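Local coordinates for sortase SrtE1 (Streptomyces coelicolor, PDB 5CUW), which cleaves surface proteins within a Leu-Ala-x-Thr-Gly or Leu-Pro-x-Thr-Gly sorting signal, preferring the former, and joins them to the cell wall as a class E sortase transpeptidase, at residues 40-45 and 49-54; 75-80 and 140-145; 103-108 and 158-163; 114-119 and 123-128. One frame throughout, in Å; residues are numbered along the deposited sequence.

Overall arrangement
The four contacts sample the catalytic domain of this sortase, inferred to be extracellular, whose family fold is a closed beta barrel. Contacts 1 and 4 are hairpins with centres about 9 Å apart, joined where strand 39-45 pairs with strand 113-117. Contact 3 lays the Ile-105 side chain of loop 103-108 against strand 156-164, its centre about 13 Å from contact 1 and 14 Å from contact 4. Contact 2 lies across the chain's centre from contact 1, about 21 Å away, and touches contact 3 through Leu-142 and Thr-159. Contact 1 comes first along the chain; contacts 2 and 3 interleave, and contact 4 is nested within both, so residues distant in sequence meet around one core.

Contact 1: 40-45 and 49-54; sequences FALLHI and DVVVPI
Ile-54 packs on Leu-43 and Phe-40 with its two branches. With chi1 at -51°, CG1 lies beside the backbone N and its arm leans over Leu-43, CG1 and CD1 each 4.0 Å from Leu-43 CB. The other branch, CG2, comes obliquely to the Phe-40 ring, 3.8 Å from CZ. The carbonyl O of Ile-54 lies over a face of that ring and also accepts the Phe-40 N-H, at 2.8 Å and nearly in line with the C=O bond. Phe-40 and Ala-41 together oppose Ile-54, a classic beta bulge, in which Ala-41 is the second backbone partner, its O 2.9 Å from Ile-54 N. With an alanine in place of Phe-40, Ile-54 CG2 would probably lose its aromatic neighbour and a gap would open over the carbonyl.

Leu-43 sits in a hydrogen-bonded pair with Val-52, its N 2.7 Å from Val-52 O, and its CB also meets Val-52 CG1. Further along, Ile-45 faces Val-50, CB to CB at 4.2 Å, where Asp-49 and Val-50 both oppose it in a G1 bulge. The strands thus form an antiparallel hairpin, running at 153°, flanked in the sheet of the sortase barrel by strands 113-117 and 69-71. On the other face, the ring of His-44 lies alongside Val-51, ND1 3.6 Å from CG2, while NE2 bonds to Glu-117. The chemistry is therefore split: backbone bonds fix the register, aliphatic branches on the Ile-54 face supply core packing with Val-69, Phe-89 and Leu-91, and the His-44 face keeps a polar link to strand 113-117.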
loop_
_atom_site.group_PDB
_atom_site.type_symbol
_atom_site.label_atom_id
_atom_site.label_comp_id
_atom_site.label_asym_id
_atom_site.label_seq_id
_atom_site.Cartn_x
_atom_site.Cartn_y
_atom_site.Cartn_z
ATOM N N PHE A 40 2.282 11.784 -5.870
ATOM C CA PHE A 40 2.367 12.698 -4.736
ATOM C C PHE A 40 3.230 12.206 -3.589
ATOM O O PHE A 40 3.432 12.926 -2.616
ATOM C CB PHE A 40 0.963 13.023 -4.205
ATOM C CG PHE A 40 0.211 11.842 -3.681
ATOM C CD1 PHE A 40 0.357 11.435 -2.364
ATOM C CD2 PHE A 40 -0.672 11.150 -4.495
ATOM C CE1 PHE A 40 -0.346 10.362 -1.878
ATOM C CE2 PHE A 40 -1.382 10.077 -4.008
ATOM C CZ PHE A 40 -1.216 9.676 -2.700
ATOM N N ALA A 41 3.738 10.985 -3.684
ATOM C CA ALA A 41 4.581 10.481 -2.621
ATOM C C ALA A 41 5.468 9.369 -3.145
ATOM O O ALA A 41 5.348 8.979 -4.304
ATOM C CB ALA A 41 3.730 9.985 -1.456
ATOM N N LEU A 42 6.363 8.880 -2.290
ATOM C CA LEU A 42 7.220 7.734 -2.614
ATOM C C LEU A 42 6.986 6.613 -1.600
ATOM O O LEU A 42 6.951 6.861 -0.395
ATOM C CB LEU A 42 8.698 8.128 -2.618
ATOM C CG LEU A 42 9.344 8.622 -3.916
ATOM C CD1 LEU A 42 10.784 9.025 -3.646
ATOM C CD2 LEU A 42 9.291 7.548 -4.999
ATOM N N LEU A 43 6.824 5.386 -2.088
ATOM C CA LEU A 43 6.707 4.223 -1.209
ATOM C C LEU A 43 8.040 3.466 -1.150
ATOM O O LEU A 43 8.605 3.137 -2.193
ATOM C CB LEU A 43 5.610 3.291 -1.690
ATOM C CG LEU A 43 5.315 2.084 -0.793
ATOM C CD1 LEU A 43 4.576 2.537 0.461
ATOM C CD2 LEU A 43 4.503 1.035 -1.548
ATOM N N HIS A 44 8.533 3.201 0.061
ATOM C CA HIS A 44 9.779 2.462 0.248
ATOM C C HIS A 44 9.490 1.152 0.964
ATOM O O HIS A 44 8.833 1.148 1.996
ATOM C CB HIS A 44 10.805 3.250 1.074
ATOM C CG HIS A 44 11.138 4.606 0.531
ATOM N ND1 HIS A 44 12.329 4.879 -0.108
ATOM C CD2 HIS A 44 10.452 5.775 0.564
ATOM C CE1 HIS A 44 12.356 6.153 -0.458
ATOM N NE2 HIS A 44 11.229 6.718 -0.064
ATOM N N ILE A 45 9.991 0.047 0.430
ATOM C CA ILE A 45 9.945 -1.223 1.155
ATOM C C ILE A 45 11.351 -1.801 1.099
ATOM O O ILE A 45 11.690 -2.543 0.174
ATOM C CB ILE A 45 8.914 -2.214 0.565
ATOM C CG1 ILE A 45 7.607 -1.492 0.228
ATOM C CG2 ILE A 45 8.620 -3.358 1.544
ATOM C CD1 ILE A 45 6.563 -2.392 -0.373
ATOM N N ASP A 49 13.775 -4.059 -1.688
ATOM C CA ASP A 49 14.513 -3.147 -2.566
ATOM C C ASP A 49 13.570 -2.396 -3.498
ATOM O O ASP A 49 13.827 -2.241 -4.690
ATOM C CB ASP A 49 15.561 -3.912 -3.361
ATOM C CG ASP A 49 16.630 -4.511 -2.464
ATOM O OD1 ASP A 49 17.077 -3.802 -1.534
ATOM O OD2 ASP A 49 17.003 -5.687 -2.669
ATOM N N VAL A 50 12.466 -1.937 -2.929
ATOM C CA VAL A 50 11.437 -1.233 -3.678
ATOM C C VAL A 50 11.416 0.252 -3.307
ATOM O O VAL A 50 11.329 0.606 -2.134
ATOM C CB VAL A 50 10.039 -1.853 -3.427
ATOM C CG1 VAL A 50 8.928 -0.869 -3.799
ATOM C CG2 VAL A 50 9.889 -3.150 -4.199
ATOM N N VAL A 51 11.528 1.106 -4.318
ATOM C CA VAL A 51 11.217 2.530 -4.178
ATOM C C VAL A 51 10.355 2.905 -5.378
ATOM O O VAL A 51 10.761 2.701 -6.525
ATOM C CB VAL A 51 12.467 3.419 -4.119
ATOM C CG1 VAL A 51 12.055 4.898 -3.977
ATOM C CG2 VAL A 51 13.352 3.012 -2.966
ATOM N N VAL A 52 9.160 3.432 -5.124
ATOM C CA VAL A 52 8.197 3.580 -6.204
ATOM C C VAL A 52 7.201 4.693 -5.905
ATOM O O VAL A 52 6.730 4.831 -4.776
ATOM C CB VAL A 52 7.458 2.256 -6.465
ATOM C CG1 VAL A 52 6.661 1.794 -5.216
ATOM C CG2 VAL A 52 6.559 2.368 -7.691
ATOM N N PRO A 53 6.892 5.505 -6.918
ATOM C CA PRO A 53 6.010 6.643 -6.653
ATOM C C PRO A 53 4.572 6.189 -6.452
ATOM O O PRO A 53 4.152 5.183 -7.038
ATOM C CB PRO A 53 6.151 7.508 -7.914
ATOM C CG PRO A 53 7.391 6.957 -8.649
ATOM C CD PRO A 53 7.403 5.505 -8.300
ATOM N N ILE A 54 3.840 6.917 -5.618
ATOM C CA ILE A 54 2.402 6.718 -5.447
ATOM C C ILE A 54 1.656 7.813 -6.191
ATOM O O ILE A 54 1.993 8.990 -6.059
ATOM C CB ILE A 54 1.974 6.747 -3.954
ATOM C CG1 ILE A 54 2.834 5.805 -3.105
ATOM C CG2 ILE A 54 0.474 6.423 -3.809
ATOM C CD1 ILE A 54 2.480 5.855 -1.619
#

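Contact 2: 75-80 and 140-145; sequences DGLKTA and SVLDPV
Leu-142 overlaps two residues of the segment 75-80, meeting Thr-79 near its backbone and Leu-77 with its tip. The methyl CG2 of Thr-79 comes to 3.9 Å from the carbonyl O of Leu-142 and to 4.3 Å from its CB. Leu-77, two residues earlier, brings methyl to methyl, its CD2 lying 4.4 Å from CD1 of Leu-142. No hydrogen bond crosses between the segments, and the few touches, none nearer than 3.9 Å, make a light contact.

In the sortase barrel these are two loops that probably border the substrate site, as in other sortases: 75-80 belongs to the connection between strands 69-71 and 87-92, whereas the segment 140-145 is part of the long loop between the sixth and seventh strands, the beta6/beta7 loop of the family. A short 3-10 turn at 140-142, closed by Asp-143 N on Ser-140 O at 3.1 Å, presents the Leu-142 side chain. Both leucines also touch Tyr-72, inferred to recognise substrate.

Thr-79 is oriented by its own hydroxyl. With chi1 at 68°, OG1 sits between the backbone N and the carbonyl carbon, where it bonds to His-71 NE2 and takes the N-H of Gly-90, which leaves CG2 turned to Leu-142.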
loop_
_atom_site.group_PDB
_atom_site.type_symbol
_atom_site.label_atom_id
_atom_site.label_comp_id
_atom_site.label_asym_id
_atom_site.label_seq_id
_atom_site.Cartn_x
_atom_site.Cartn_y
_atom_site.Cartn_z
ATOM N N ASP A 75 -14.891 5.960 -7.242
ATOM C CA ASP A 75 -15.979 4.979 -7.262
ATOM C C ASP A 75 -16.374 4.466 -5.878
ATOM O O ASP A 75 -16.803 3.320 -5.738
ATOM C CB ASP A 75 -15.597 3.789 -8.149
ATOM N N GLY A 76 -16.235 5.308 -4.860
ATOM C CA GLY A 76 -16.584 4.909 -3.508
ATOM C C GLY A 76 -15.470 4.168 -2.791
ATOM O O GLY A 76 -15.593 3.839 -1.606
ATOM N N LEU A 77 -14.374 3.909 -3.501
ATOM C CA LEU A 77 -13.249 3.184 -2.909
ATOM C C LEU A 77 -12.187 4.111 -2.336
ATOM O O LEU A 77 -11.098 3.658 -1.976
ATOM C CB LEU A 77 -12.599 2.253 -3.935
ATOM C CG LEU A 77 -13.337 0.965 -4.285
ATOM C CD1 LEU A 77 -12.439 0.084 -5.151
ATOM C CD2 LEU A 77 -13.780 0.225 -3.026
ATOM N N LYS A 78 -12.491 5.402 -2.240
ATOM C CA LYS A 78 -11.489 6.354 -1.780
ATOM C C LYS A 78 -11.120 6.101 -0.332
ATOM O O LYS A 78 -11.980 6.063 0.539
ATOM C CB LYS A 78 -11.975 7.793 -1.937
ATOM C CG LYS A 78 -10.896 8.806 -1.588
ATOM C CD LYS A 78 -11.114 10.129 -2.314
ATOM C CE LYS A 78 -9.876 11.004 -2.209
ATOM N NZ LYS A 78 -10.075 12.333 -2.839
ATOM N N THR A 79 -9.835 5.942 -0.063
ATOM C CA THR A 79 -9.409 5.667 1.297
ATOM C C THR A 79 -8.767 6.900 1.929
ATOM O O THR A 79 -8.461 7.887 1.244
ATOM C CB THR A 79 -8.402 4.499 1.350
ATOM O OG1 THR A 79 -7.184 4.895 0.723
ATOM C CG2 THR A 79 -8.960 3.240 0.657
ATOM N N ALA A 80 -8.544 6.826 3.237
ATOM C CA ALA A 80 -7.884 7.896 3.980
ATOM C C ALA A 80 -6.444 8.113 3.518
ATOM O O ALA A 80 -5.829 7.208 2.943
ATOM C CB ALA A 80 -7.913 7.579 5.470
ATOM N N SER A 140 -13.837 -5.049 0.824
ATOM C CA SER A 140 -13.899 -4.729 2.250
ATOM C C SER A 140 -12.515 -4.741 2.907
ATOM O O SER A 140 -12.355 -4.275 4.033
ATOM C CB SER A 140 -14.832 -5.699 2.974
ATOM O OG SER A 140 -16.160 -5.551 2.508
ATOM N N VAL A 141 -11.516 -5.262 2.202
ATOM C CA VAL A 141 -10.141 -5.226 2.711
ATOM C C VAL A 141 -9.587 -3.790 2.676
ATOM O O VAL A 141 -8.503 -3.524 3.202
ATOM C CB VAL A 141 -9.191 -6.159 1.910
ATOM C CG1 VAL A 141 -9.683 -7.601 1.967
ATOM C CG2 VAL A 141 -9.049 -5.687 0.458
ATOM N N LEU A 142 -10.341 -2.876 2.065
ATOM C CA LEU A 142 -9.993 -1.455 2.025
ATOM C C LEU A 142 -10.838 -0.600 2.975
ATOM O O LEU A 142 -10.747 0.628 2.926
ATOM C CB LEU A 142 -10.160 -0.893 0.607
ATOM C CG LEU A 142 -9.280 -1.493 -0.499
ATOM C CD1 LEU A 142 -9.746 -1.005 -1.855
ATOM C CD2 LEU A 142 -7.813 -1.127 -0.278
ATOM N N ASP A 143 -11.665 -1.238 3.806
ATOM C CA ASP A 143 -12.500 -0.529 4.794
ATOM C C ASP A 143 -11.614 0.194 5.811
ATOM O O ASP A 143 -10.480 -0.236 6.049
ATOM C CB ASP A 143 -13.425 -1.510 5.537
ATOM C CG ASP A 143 -14.601 -1.998 4.687
ATOM O OD1 ASP A 143 -14.842 -1.443 3.594
ATOM O OD2 ASP A 143 -15.303 -2.936 5.128
ATOM N N PRO A 144 -12.130 1.267 6.452
ATOM C CA PRO A 144 -11.303 1.965 7.443
ATOM C C PRO A 144 -10.692 1.021 8.492
ATOM O O PRO A 144 -9.531 1.211 8.882
ATOM C CB PRO A 144 -12.293 2.940 8.077
ATOM C CG PRO A 144 -13.190 3.293 6.937
ATOM C CD PRO A 144 -13.392 1.983 6.199
ATOM N N VAL A 145 -11.467 0.037 8.946
ATOM C CA VAL A 145 -10.934 -1.077 9.733
ATOM C C VAL A 145 -11.069 -2.309 8.853
ATOM O O VAL A 145 -12.133 -2.915 8.801
ATOM C CB VAL A 145 -11.679 -1.281 11.068
ATOM C CG1 VAL A 145 -11.084 -2.460 11.835
ATOM C CG2 VAL A 145 -11.614 -0.024 11.921
#

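Contact 3: 103-108 and 158-163; sequences RYINKL and ITLTTC
Ile-105 packs into the core of the sortase beta barrel, meeting Leu-160 and Thr-162 on strand 156-164, the strand that carries the presumed nucleophile Cys-163. From CB, which points at the strand, the side chain forks. The short branch ends at once in CG2, 4.2 Å from Leu-160 CD1. The long branch starts with CG1, set between the backbone N and the carbonyl carbon by a chi1 of 64°, and continues extended to CD1. That tip rests between two residues, 4.1 Å from Leu-160 CB and 4.0 Å from Thr-162 CG2. Against the leucine the isoleucine lies obliquely, whereas it slides antiparallel past the threonine.

Ile-105 belongs to a 3-10 turn in which Lys-107 N bonds to Tyr-104 O at 2.9 Å. On the strand, Leu-160 and Thr-162 face the loop while Thr-161 faces away and bonds to the hydroxyl of Tyr-72. The Arg-103 side chain leads away from the strand to two glutamates, forming salt bridges from NE to Glu-166 and from NH1 to Glu-100.

In Thr-162 the torsion separates its two branches: at a chi1 of -168°, the methyl CG2 is left for Ile-105 CD1, and OG1, anti to the backbone N, donates its proton to the carbonyl O of Gly-93.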
loop_
_atom_site.group_PDB
_atom_site.type_symbol
_atom_site.label_atom_id
_atom_site.label_comp_id
_atom_site.label_asym_id
_atom_site.label_seq_id
_atom_site.Cartn_x
_atom_site.Cartn_y
_atom_site.Cartn_z
ATOM N N ARG A 103 5.629 -7.526 -6.556
ATOM C CA ARG A 103 5.863 -8.927 -6.887
ATOM C C ARG A 103 6.170 -9.801 -5.659
ATOM O O ARG A 103 5.742 -10.960 -5.591
ATOM C CB ARG A 103 7.001 -9.053 -7.889
ATOM C CG ARG A 103 7.183 -10.480 -8.357
ATOM C CD ARG A 103 8.182 -10.599 -9.478
ATOM N NE ARG A 103 8.198 -11.969 -9.984
ATOM C CZ ARG A 103 8.974 -12.401 -10.969
ATOM N NH1 ARG A 103 9.819 -11.569 -11.578
ATOM N NH2 ARG A 103 8.903 -13.669 -11.349
ATOM N N TYR A 104 6.908 -9.265 -4.692
ATOM C CA TYR A 104 7.295 -10.094 -3.541
ATOM C C TYR A 104 6.754 -9.603 -2.190
ATOM O O TYR A 104 7.387 -9.820 -1.155
ATOM C CB TYR A 104 8.811 -10.201 -3.465
ATOM C CG TYR A 104 9.422 -10.881 -4.673
ATOM C CD1 TYR A 104 9.303 -12.254 -4.858
ATOM C CD2 TYR A 104 10.100 -10.144 -5.632
ATOM C CE1 TYR A 104 9.864 -12.878 -5.968
ATOM C CE2 TYR A 104 10.660 -10.753 -6.744
ATOM C CZ TYR A 104 10.538 -12.116 -6.905
ATOM O OH TYR A 104 11.093 -12.704 -8.013
ATOM N N ILE A 105 5.594 -8.952 -2.179
ATOM C CA ILE A 105 5.066 -8.486 -0.897
ATOM C C ILE A 105 4.653 -9.668 -0.017
ATOM O O ILE A 105 4.474 -9.505 1.181
ATOM C CB ILE A 105 3.868 -7.491 -1.048
ATOM C CG1 ILE A 105 2.641 -8.145 -1.693
ATOM C CG2 ILE A 105 4.310 -6.236 -1.817
ATOM C CD1 ILE A 105 1.355 -7.236 -1.641
ATOM N N ASN A 106 4.558 -10.870 -0.589
ATOM C CA ASN A 106 4.280 -12.042 0.229
ATOM C C ASN A 106 5.517 -12.519 0.979
ATOM O O ASN A 106 5.447 -13.494 1.715
ATOM C CB ASN A 106 3.713 -13.186 -0.615
ATOM C CG ASN A 106 4.654 -13.632 -1.714
ATOM O OD1 ASN A 106 5.499 -12.868 -2.184
ATOM N ND2 ASN A 106 4.501 -14.876 -2.143
ATOM N N LYS A 107 6.642 -11.826 0.805
ATOM C CA LYS A 107 7.852 -12.178 1.550
ATOM C C LYS A 107 8.022 -11.284 2.779
ATOM O O LYS A 107 8.948 -11.455 3.574
ATOM C CB LYS A 107 9.081 -12.095 0.653
ATOM C CG LYS A 107 9.099 -13.144 -0.447
ATOM C CD LYS A 107 8.925 -14.543 0.132
ATOM C CE LYS A 107 8.982 -15.620 -0.951
ATOM N NZ LYS A 107 8.519 -16.952 -0.447
ATOM N N LEU A 108 7.113 -10.334 2.939
ATOM C CA LEU A 108 7.088 -9.509 4.139
ATOM C C LEU A 108 6.682 -10.326 5.367
ATOM O O LEU A 108 5.789 -11.162 5.292
ATOM C CB LEU A 108 6.130 -8.344 3.949
ATOM C CG LEU A 108 6.647 -7.351 2.910
ATOM C CD1 LEU A 108 5.686 -6.190 2.723
ATOM C CD2 LEU A 108 8.029 -6.869 3.324
ATOM N N ILE A 158 -2.271 0.629 6.593
ATOM C CA ILE A 158 -1.966 0.631 5.183
ATOM C C ILE A 158 -2.356 -0.724 4.612
ATOM O O ILE A 158 -2.243 -1.772 5.291
ATOM C CB ILE A 158 -0.455 0.969 4.916
ATOM C CG1 ILE A 158 -0.214 1.191 3.418
ATOM C CG2 ILE A 158 0.458 -0.115 5.524
ATOM C CD1 ILE A 158 1.104 1.876 3.056
ATOM N N THR A 159 -2.865 -0.702 3.385
ATOM C CA THR A 159 -3.246 -1.927 2.693
ATOM C C THR A 159 -2.562 -1.970 1.333
ATOM O O THR A 159 -2.678 -1.030 0.553
ATOM C CB THR A 159 -4.773 -2.027 2.490
ATOM O OG1 THR A 159 -5.430 -1.803 3.739
ATOM C CG2 THR A 159 -5.157 -3.409 1.942
ATOM N N LEU A 160 -1.857 -3.054 1.054
ATOM C CA LEU A 160 -1.248 -3.252 -0.265
ATOM C C LEU A 160 -1.981 -4.373 -0.999
ATOM O O LEU A 160 -2.143 -5.465 -0.450
ATOM C CB LEU A 160 0.238 -3.599 -0.145
ATOM C CG LEU A 160 1.147 -2.796 0.786
ATOM C CD1 LEU A 160 2.578 -3.375 0.723
ATOM C CD2 LEU A 160 1.140 -1.295 0.466
ATOM N N THR A 161 -2.421 -4.113 -2.232
ATOM C CA THR A 161 -3.148 -5.129 -3.006
ATOM C C THR A 161 -2.452 -5.416 -4.333
ATOM O O THR A 161 -1.968 -4.498 -4.991
ATOM C CB THR A 161 -4.619 -4.696 -3.279
ATOM O OG1 THR A 161 -4.663 -3.697 -4.316
ATOM C CG2 THR A 161 -5.243 -4.124 -2.023
ATOM N N THR A 162 -2.380 -6.686 -4.725
ATOM C CA THR A 162 -1.799 -7.031 -6.018
ATOM C C THR A 162 -2.471 -8.300 -6.525
ATOM O O THR A 162 -3.312 -8.868 -5.838
ATOM C CB THR A 162 -0.269 -7.235 -5.919
ATOM O OG1 THR A 162 0.306 -7.287 -7.235
ATOM C CG2 THR A 162 0.046 -8.524 -5.161
ATOM N N CYS A 163 -2.110 -8.745 -7.723
ATOM C CA CYS A 163 -2.708 -9.952 -8.286
ATOM C C CYS A 163 -1.972 -11.225 -7.872
ATOM O O CYS A 163 -0.783 -11.203 -7.565
ATOM C CB CYS A 163 -2.752 -9.862 -9.808
ATOM S SG CYS A 163 -3.795 -8.529 -10.434
#

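Contact 4: 114-119 and 123-128; sequences IVVETQ and FVYKMA
Ile-114 and Tyr-125 trade two backbone hydrogen bonds, as do Val-116 and Phe-123, giving this antiparallel hairpin its register. The shortest, Ile-114 N to Tyr-125 O, is 2.7 Å, and the four N-H groups point within 20° of straight at their acceptors. Between these pairs, Val-115 CA lends a CA-H contact to Phe-123 O at 3.4 Å.

Two carbonyl oxygens lie at ring edges. Ile-114 O is in the plane of the Tyr-125 ring, 3.7 Å from CD1, and Val-116 O stands 3.7 Å from CD2 of Phe-123.

Apolar packing fills the rest. On the face of the sheet turned into the barrel, Val-116 CG2 reaches Tyr-125 CE1 at 4.0 Å, and Ile-114 CD1 runs on to Met-127 CB. The Phe-123 ring, with chi1 at -64° and CG beside its backbone N, turns its edge toward Thr-118, whose CG2 is 3.9 Å from CE2 and whose OG1 bonds to Lys-121 N. A serine at this position would take the ring edge away from the Thr-118 methyl, and Pro-82 and Met-179 would probably lose the surface they pack on. The other face has Val-115 CG2 against Val-124 CG2 at 4.1 Å.

Across the contact the hydrogen bonds are thus all backbone ones, while Ile-114, Val-116 and Tyr-125 pack toward Leu-43 or Ile-158 and the two valines Val-115 and Val-124 meet on the opposite face.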
loop_
_atom_site.group_PDB
_atom_site.type_symbol
_atom_site.label_atom_id
_atom_site.label_comp_id
_atom_site.label_asym_id
_atom_site.label_seq_id
_atom_site.Cartn_x
_atom_site.Cartn_y
_atom_site.Cartn_z
ATOM N N ILE A 114 7.426 -0.492 6.084
ATOM C CA ILE A 114 6.900 0.020 4.830
ATOM C C ILE A 114 6.792 1.519 5.012
ATOM O O ILE A 114 6.075 1.981 5.898
ATOM C CB ILE A 114 5.517 -0.582 4.498
ATOM C CG1 ILE A 114 5.624 -2.098 4.324
ATOM C CG2 ILE A 114 4.914 0.070 3.270
ATOM C CD1 ILE A 114 4.417 -2.853 4.873
ATOM N N VAL A 115 7.514 2.291 4.207
ATOM C CA VAL A 115 7.589 3.723 4.462
ATOM C C VAL A 115 6.962 4.564 3.351
ATOM O O VAL A 115 7.324 4.446 2.175
ATOM C CB VAL A 115 9.053 4.171 4.658
ATOM C CG1 VAL A 115 9.126 5.679 4.918
ATOM C CG2 VAL A 115 9.710 3.379 5.800
ATOM N N VAL A 116 6.049 5.447 3.740
ATOM C CA VAL A 116 5.487 6.419 2.809
ATOM C C VAL A 116 6.139 7.772 3.030
ATOM O O VAL A 116 5.996 8.362 4.100
ATOM C CB VAL A 116 3.960 6.575 2.972
ATOM C CG1 VAL A 116 3.452 7.653 2.034
ATOM C CG2 VAL A 116 3.238 5.245 2.710
ATOM N N GLU A 117 6.847 8.259 2.016
ATOM C CA GLU A 117 7.498 9.562 2.077
ATOM C C GLU A 117 6.698 10.623 1.324
ATOM O O GLU A 117 6.460 10.499 0.119
ATOM C CB GLU A 117 8.910 9.478 1.496
ATOM C CG GLU A 117 9.578 10.833 1.305
ATOM C CD GLU A 117 10.975 10.738 0.704
ATOM O OE1 GLU A 117 11.340 9.667 0.168
ATOM O OE2 GLU A 117 11.712 11.744 0.773
ATOM N N THR A 118 6.288 11.668 2.032
ATOM C CA THR A 118 5.582 12.782 1.406
ATOM C C THR A 118 6.476 14.011 1.419
ATOM O O THR A 118 7.622 13.936 1.866
ATOM C CB THR A 118 4.264 13.094 2.122
ATOM O OG1 THR A 118 4.534 13.624 3.422
ATOM C CG2 THR A 118 3.431 11.841 2.261
ATOM N N GLN A 119 5.961 15.137 0.930
ATOM C CA GLN A 119 6.742 16.365 0.901
ATOM C C GLN A 119 7.158 16.758 2.309
ATOM O O GLN A 119 8.277 17.214 2.529
ATOM C CB GLN A 119 5.943 17.508 0.252
ATOM N N PHE A 123 6.010 8.496 6.890
ATOM C CA PHE A 123 5.083 7.642 7.616
ATOM C C PHE A 123 5.612 6.217 7.634
ATOM O O PHE A 123 5.673 5.562 6.592
ATOM C CB PHE A 123 3.698 7.694 6.976
ATOM C CG PHE A 123 3.066 9.054 7.033
ATOM C CD1 PHE A 123 2.405 9.482 8.181
ATOM C CD2 PHE A 123 3.129 9.906 5.941
ATOM C CE1 PHE A 123 1.819 10.751 8.225
ATOM C CE2 PHE A 123 2.559 11.157 5.987
ATOM C CZ PHE A 123 1.907 11.581 7.129
ATOM N N VAL A 124 6.015 5.741 8.804
ATOM C CA VAL A 124 6.563 4.390 8.906
ATOM C C VAL A 124 5.511 3.402 9.381
ATOM O O VAL A 124 5.019 3.513 10.498
ATOM C CB VAL A 124 7.767 4.333 9.870
ATOM C CG1 VAL A 124 8.281 2.890 9.993
ATOM C CG2 VAL A 124 8.874 5.264 9.386
ATOM N N TYR A 125 5.178 2.439 8.527
ATOM C CA TYR A 125 4.318 1.336 8.895
ATOM C C TYR A 125 5.128 0.066 9.077
ATOM O O TYR A 125 6.210 -0.083 8.498
ATOM C CB TYR A 125 3.248 1.085 7.833
ATOM C CG TYR A 125 2.336 2.253 7.525
ATOM C CD1 TYR A 125 2.721 3.231 6.623
ATOM C CD2 TYR A 125 1.066 2.344 8.084
ATOM C CE1 TYR A 125 1.882 4.302 6.304
ATOM C CE2 TYR A 125 0.207 3.427 7.767
ATOM C CZ TYR A 125 0.624 4.391 6.879
ATOM O OH TYR A 125 -0.226 5.453 6.565
ATOM N N LYS A 126 4.597 -0.860 9.863
ATOM C CA LYS A 126 5.175 -2.205 9.925
ATOM C C LYS A 126 4.138 -3.253 9.533
ATOM O O LYS A 126 2.960 -3.152 9.900
ATOM C CB LYS A 126 5.740 -2.471 11.318
ATOM C CG LYS A 126 7.038 -1.694 11.539
ATOM C CD LYS A 126 7.766 -2.081 12.812
ATOM C CE LYS A 126 8.997 -1.203 13.002
ATOM N NZ LYS A 126 9.524 -1.281 14.392
ATOM N N MET A 127 4.580 -4.239 8.757
ATOM C CA MET A 127 3.719 -5.313 8.280
ATOM C C MET A 127 3.084 -6.017 9.464
ATOM O O MET A 127 3.750 -6.283 10.465
ATOM C CB MET A 127 4.523 -6.301 7.416
ATOM C CG MET A 127 3.710 -7.423 6.769
ATOM S SD MET A 127 3.543 -8.937 7.764
ATOM C CE MET A 127 2.460 -9.904 6.717
ATOM N N ALA A 128 1.787 -6.290 9.371
ATOM C CA ALA A 128 1.070 -6.906 10.486
ATOM C C ALA A 128 0.338 -8.176 10.090
ATOM O O ALA A 128 0.279 -9.127 10.859
ATOM C CB ALA A 128 0.078 -5.909 11.092
#